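Local structure of CD38 molecule (Bos taurus, 3GH3) at residues E187-R192 with K222-G227. The protein belongs to the ADP-ribosyl cyclase family and is an ectoenzyme whose chain includes a four-stranded parallel beta-sheet flanked by helices. Residues are numbered along the deposited sequence; the frame is centred on the assembly and turned at random.
Sequences EAPNLR and KSILDG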
loop_
_atom_site.group_PDB
_atom_site.type_symbol
_atom_site.label_atom_id
_atom_site.label_comp_id
_atom_site.label_asym_id
_atom_site.label_seq_id
_atom_site.Cartn_x
_atom_site.Cartn_y
_atom_site.Cartn_z
ATOM N N GLU A 187 7.957 0.291 5.239
ATOM C CA GLU A 187 8.672 0.359 3.968
ATOM C C GLU A 187 10.088 0.900 4.109
ATOM O O GLU A 187 11.040 0.195 3.795
ATOM C CB GLU A 187 7.858 1.118 2.923
ATOM C CG GLU A 187 6.519 0.403 2.632
ATOM C CD GLU A 187 5.617 1.170 1.693
ATOM O OE1 GLU A 187 5.528 2.406 1.845
ATOM O OE2 GLU A 187 4.984 0.533 0.809
ATOM N N ALA A 188 10.239 2.130 4.600
ATOM C CA ALA A 188 11.585 2.699 4.760
ATOM C C ALA A 188 12.517 1.799 5.578
ATOM O O ALA A 188 13.668 1.593 5.195
ATOM C CB ALA A 188 11.533 4.119 5.353
ATOM N N PRO A 189 12.023 1.253 6.699
ATOM C CA PRO A 189 12.906 0.389 7.499
ATOM C C PRO A 189 13.252 -0.949 6.833
ATOM O O PRO A 189 14.096 -1.684 7.359
ATOM C CB PRO A 189 12.100 0.148 8.779
ATOM C CG PRO A 189 11.103 1.287 8.831
ATOM C CD PRO A 189 10.753 1.542 7.396
ATOM N N ASN A 190 12.636 -1.269 5.700
ATOM C CA ASN A 190 12.997 -2.514 5.007
ATOM C C ASN A 190 13.641 -2.329 3.626
ATOM O O ASN A 190 13.738 -3.280 2.841
ATOM C CB ASN A 190 11.790 -3.458 4.949
ATOM C CG ASN A 190 11.423 -4.011 6.310
ATOM O OD1 ASN A 190 10.395 -3.637 6.900
ATOM N ND2 ASN A 190 12.261 -4.908 6.824
ATOM N N LEU A 191 14.098 -1.115 3.324
ATOM C CA LEU A 191 14.816 -0.897 2.078
ATOM C C LEU A 191 16.200 -1.532 2.203
ATOM O O LEU A 191 16.806 -1.494 3.267
ATOM C CB LEU A 191 14.940 0.593 1.785
ATOM C CG LEU A 191 13.608 1.267 1.463
ATOM C CD1 LEU A 191 13.811 2.784 1.389
ATOM C CD2 LEU A 191 13.008 0.732 0.172
ATOM N N ARG A 192 16.695 -2.138 1.135
ATOM C CA ARG A 192 18.010 -2.780 1.219
ATOM C C ARG A 192 19.144 -1.756 1.055
ATOM O O ARG A 192 18.949 -0.706 0.469
ATOM C CB ARG A 192 18.112 -3.900 0.191
ATOM C CG ARG A 192 17.665 -3.520 -1.193
ATOM C CD ARG A 192 17.547 -4.750 -2.095
ATOM N NE ARG A 192 18.854 -5.304 -2.436
ATOM C CZ ARG A 192 19.073 -6.180 -3.413
ATOM N NH1 ARG A 192 18.066 -6.613 -4.169
ATOM N NH2 ARG A 192 20.305 -6.620 -3.637
ATOM N N LYS A 222 15.469 10.737 7.453
ATOM C CA LYS A 222 16.894 10.672 7.173
ATOM C C LYS A 222 17.606 9.701 8.119
ATOM O O LYS A 222 18.518 8.975 7.705
ATOM C CB LYS A 222 17.514 12.068 7.247
ATOM C CG LYS A 222 19.028 12.067 7.180
ATOM C CD LYS A 222 19.533 11.725 5.793
ATOM C CE LYS A 222 21.032 11.969 5.690
ATOM N NZ LYS A 222 21.517 11.817 4.292
ATOM N N SER A 223 17.179 9.675 9.379
ATOM C CA SER A 223 17.799 8.804 10.372
ATOM C C SER A 223 17.517 7.328 10.094
ATOM O O SER A 223 18.383 6.477 10.280
ATOM C CB SER A 223 17.342 9.176 11.782
ATOM O OG SER A 223 17.961 8.343 12.742
ATOM N N ILE A 224 16.307 7.021 9.646
ATOM C CA ILE A 224 15.993 5.643 9.282
ATOM C C ILE A 224 16.915 5.188 8.158
ATOM O O ILE A 224 17.570 4.144 8.264
ATOM C CB ILE A 224 14.515 5.494 8.880
ATOM C CG1 ILE A 224 13.646 5.713 10.114
ATOM C CG2 ILE A 224 14.252 4.109 8.264
ATOM C CD1 ILE A 224 12.159 5.676 9.849
ATOM N N LEU A 225 17.009 6.000 7.110
ATOM C CA LEU A 225 17.754 5.624 5.920
ATOM C C LEU A 225 19.250 5.502 6.218
ATOM O O LEU A 225 19.922 4.596 5.716
ATOM C CB LEU A 225 17.485 6.610 4.779
ATOM C CG LEU A 225 16.012 6.749 4.388
ATOM C CD1 LEU A 225 15.845 7.913 3.432
ATOM C CD2 LEU A 225 15.463 5.454 3.752
ATOM N N ASP A 226 19.767 6.402 7.046
ATOM C CA ASP A 226 21.163 6.316 7.467
ATOM C C ASP A 226 21.426 4.951 8.094
ATOM O O ASP A 226 22.442 4.323 7.818
ATOM C CB ASP A 226 21.513 7.420 8.468
ATOM C CG ASP A 226 21.659 8.787 7.817
ATOM O OD1 ASP A 226 21.628 8.879 6.569
ATOM O OD2 ASP A 226 21.816 9.778 8.564
ATOM N N GLY A 227 20.504 4.495 8.936
ATOM C CA GLY A 227 20.634 3.197 9.577
ATOM C C GLY A 227 20.663 2.044 8.584
ATOM O O GLY A 227 21.325 1.033 8.812
#
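A188 meets both I224 and L225 where the turn just after helix 182-187 packs on helix 216-228. This joins two connections of the parallel-sheet part of the ADP-ribosyl cyclase fold: one leads from strand 164-170 to strand 196-203, the other from there to strand 231-239. The A188 CB points at the helix. I224 CG2 is the nearer methyl, 4.0 Å from A188 CB; L225 CD2 is a looser neighbour of that CB at 4.4 Å. A188 and P189 form a short 3-10 turn. The I224 CG2 methyl sits over the peptide link between these two residues, 3.9 Å from A188 C and 3.9 Å from P189 N. It is also 4.3 Å from P189 CG. The CB of I224 already points at the turn; with CG1 anti to the carbonyl carbon (chi1 -68°), it is the CG2 branch that faces the peptide. The turn is closed by a backbone hydrogen bond from N190 N to E187 O, 2.9 Å, and a weak one from L191 N to A188 O. L191 is buried and also touches F86 of strand 85-87. Its carbonyl O accepts a hydrogen bond from R228 NE, a polar link to the same helix beside the apolar contacts. V230 touches both L191 and L225. These two leucines cross at a slant, and methyl meets methyl, L191 CD1 to L225 CD2, at 3.9 Å.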